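Local coordinates for MarR Like Protein, TVG0766549 (Thermoplasma volcanium, PDB 3LFK) that is of unknown function but, as a winged helix-turn-helix structural homolog of MarR-like regulators, may act in transcription despite having been reported as a mechanosensitive channel, at residues A[41-46]-A[102-107]. Sequence-based numbering, arbitrary orientation.
Sequences LLLFLK and AIRVRD
With CG set anti to its carbonyl carbon (chi1 -64°), Leu-43 carries its two methyls toward the side chains of helix 94-116, while Arg-104, turned the same way about chi1 (-77°), sends its chain past the leucine in the opposite direction. CD2 of Leu-43 thus rests on CG of Arg-104 at 3.6 Å, and its other methyl, CD1, meets CG2 of Ile-103 at 4.2 Å. A forked leucine suits this place, one branch for the isoleucine and one for the aliphatic part of the arginine. Ile-103, branched too, turns CD1 to Leu-42 CD2 at 4.4 Å, in a core shared with Val-99 of helix 94-116 and Leu-92 of strand 87-92. Lys-46 crosses Arg-104 at about a right angle, its CG 3.9 Å from CD of the arginine; these long chains pack methylenes together, and their bends bring the lysine NZ near the guanidinium plane, 4.1 Å from NH1. Asp-107 borders Leu-43 CD1 with OD2, while NE and NH2 of Arg-106 grip its OD1 side-on, NH2 at 2.9 Å in a salt bridge. The axes of segments 41-46 and 102-107 pass 11.0 Å apart at 97°, bridged within the helix-turn-helix domain mainly by aliphatic contacts. The neighbouring like charges probably repel mildly, so cohesion here probably comes mostly from burial of apolar surface, including the methylenes of the two basic chains.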
# COMPACT_ATOMS: atom_id res chain seq x y z
N LEU A 41 3.32 -5.75 0.30
CA LEU A 41 1.98 -6.07 0.74
C LEU A 41 0.94 -5.05 0.25
O LEU A 41 -0.15 -5.40 -0.14
CB LEU A 41 1.92 -6.17 2.27
CG LEU A 41 0.50 -6.52 2.76
CD1 LEU A 41 0.01 -7.87 2.18
CD2 LEU A 41 0.51 -6.59 4.28
N LEU A 42 1.28 -3.77 0.31
CA LEU A 42 0.37 -2.73 -0.15
C LEU A 42 0.00 -2.94 -1.63
O LEU A 42 -1.16 -2.80 -2.02
CB LEU A 42 1.02 -1.35 0.06
CG LEU A 42 0.14 -0.14 -0.29
CD1 LEU A 42 -0.95 -0.00 0.74
CD2 LEU A 42 1.01 1.13 -0.31
N LEU A 43 1.01 -3.25 -2.44
CA LEU A 43 0.77 -3.47 -3.87
C LEU A 43 -0.01 -4.77 -4.09
O LEU A 43 -0.81 -4.87 -5.02
CB LEU A 43 2.10 -3.50 -4.65
CG LEU A 43 2.87 -2.18 -4.61
CD1 LEU A 43 4.11 -2.28 -5.50
CD2 LEU A 43 1.99 -1.05 -5.06
N PHE A 44 0.21 -5.75 -3.23
CA PHE A 44 -0.53 -7.01 -3.35
C PHE A 44 -2.01 -6.68 -3.13
O PHE A 44 -2.89 -7.11 -3.87
CB PHE A 44 -0.03 -8.01 -2.31
CG PHE A 44 -0.84 -9.27 -2.23
CD1 PHE A 44 -0.56 -10.36 -3.05
CD2 PHE A 44 -1.90 -9.37 -1.33
CE1 PHE A 44 -1.32 -11.52 -2.97
CE2 PHE A 44 -2.67 -10.53 -1.24
CZ PHE A 44 -2.38 -11.61 -2.06
N LEU A 45 -2.31 -5.89 -2.10
CA LEU A 45 -3.69 -5.53 -1.83
C LEU A 45 -4.29 -4.73 -2.99
O LEU A 45 -5.45 -4.95 -3.36
CB LEU A 45 -3.77 -4.71 -0.52
CG LEU A 45 -3.37 -5.52 0.74
CD1 LEU A 45 -3.22 -4.56 1.94
CD2 LEU A 45 -4.43 -6.56 1.05
N LYS A 46 -3.52 -3.81 -3.55
CA LYS A 46 -3.98 -2.99 -4.66
C LYS A 46 -4.26 -3.86 -5.88
O LYS A 46 -5.27 -3.66 -6.55
CB LYS A 46 -2.93 -1.93 -5.01
CG LYS A 46 -3.39 -0.91 -6.05
CD LYS A 46 -4.53 -0.07 -5.47
CE LYS A 46 -4.97 1.06 -6.42
NZ LYS A 46 -5.73 0.55 -7.60
N ALA A 102 0.38 5.66 -6.61
CA ALA A 102 1.53 6.52 -6.86
C ALA A 102 2.79 5.69 -7.05
O ALA A 102 3.61 5.95 -7.95
CB ALA A 102 1.72 7.50 -5.72
N ILE A 103 2.95 4.66 -6.21
CA ILE A 103 4.10 3.79 -6.30
C ILE A 103 4.02 2.95 -7.58
O ILE A 103 5.04 2.78 -8.26
CB ILE A 103 4.16 2.86 -5.05
CG1 ILE A 103 4.52 3.70 -3.81
CG2 ILE A 103 5.21 1.73 -5.25
CD1 ILE A 103 4.41 2.94 -2.46
N ARG A 104 2.83 2.44 -7.90
CA ARG A 104 2.67 1.63 -9.11
C ARG A 104 3.03 2.44 -10.35
O ARG A 104 3.72 1.95 -11.23
CB ARG A 104 1.23 1.15 -9.26
CG ARG A 104 0.84 0.00 -8.36
CD ARG A 104 -0.57 -0.46 -8.69
NE ARG A 104 -0.65 -1.06 -10.03
CZ ARG A 104 -1.79 -1.34 -10.66
NH1 ARG A 104 -2.96 -1.08 -10.09
NH2 ARG A 104 -1.76 -1.91 -11.86
N VAL A 105 2.54 3.67 -10.40
CA VAL A 105 2.84 4.53 -11.55
C VAL A 105 4.33 4.86 -11.64
O VAL A 105 4.92 4.79 -12.73
CB VAL A 105 2.01 5.82 -11.50
CG1 VAL A 105 2.50 6.81 -12.54
CG2 VAL A 105 0.54 5.46 -11.73
N ARG A 106 4.95 5.19 -10.51
CA ARG A 106 6.39 5.48 -10.53
C ARG A 106 7.14 4.25 -11.06
O ARG A 106 8.04 4.36 -11.91
CB ARG A 106 6.89 5.82 -9.12
CG ARG A 106 8.40 6.04 -9.02
CD ARG A 106 8.84 5.82 -7.58
NE ARG A 106 8.72 4.42 -7.22
CZ ARG A 106 8.67 3.97 -5.96
NH1 ARG A 106 8.73 4.81 -4.95
NH2 ARG A 106 8.58 2.67 -5.73
N ASP A 107 6.78 3.08 -10.54
CA ASP A 107 7.44 1.85 -10.96
C ASP A 107 7.26 1.57 -12.46
O ASP A 107 8.20 1.17 -13.13
CB ASP A 107 6.90 0.65 -10.16
CG ASP A 107 7.36 0.67 -8.71
OD1 ASP A 107 8.22 1.50 -8.35
OD2 ASP A 107 6.85 -0.17 -7.94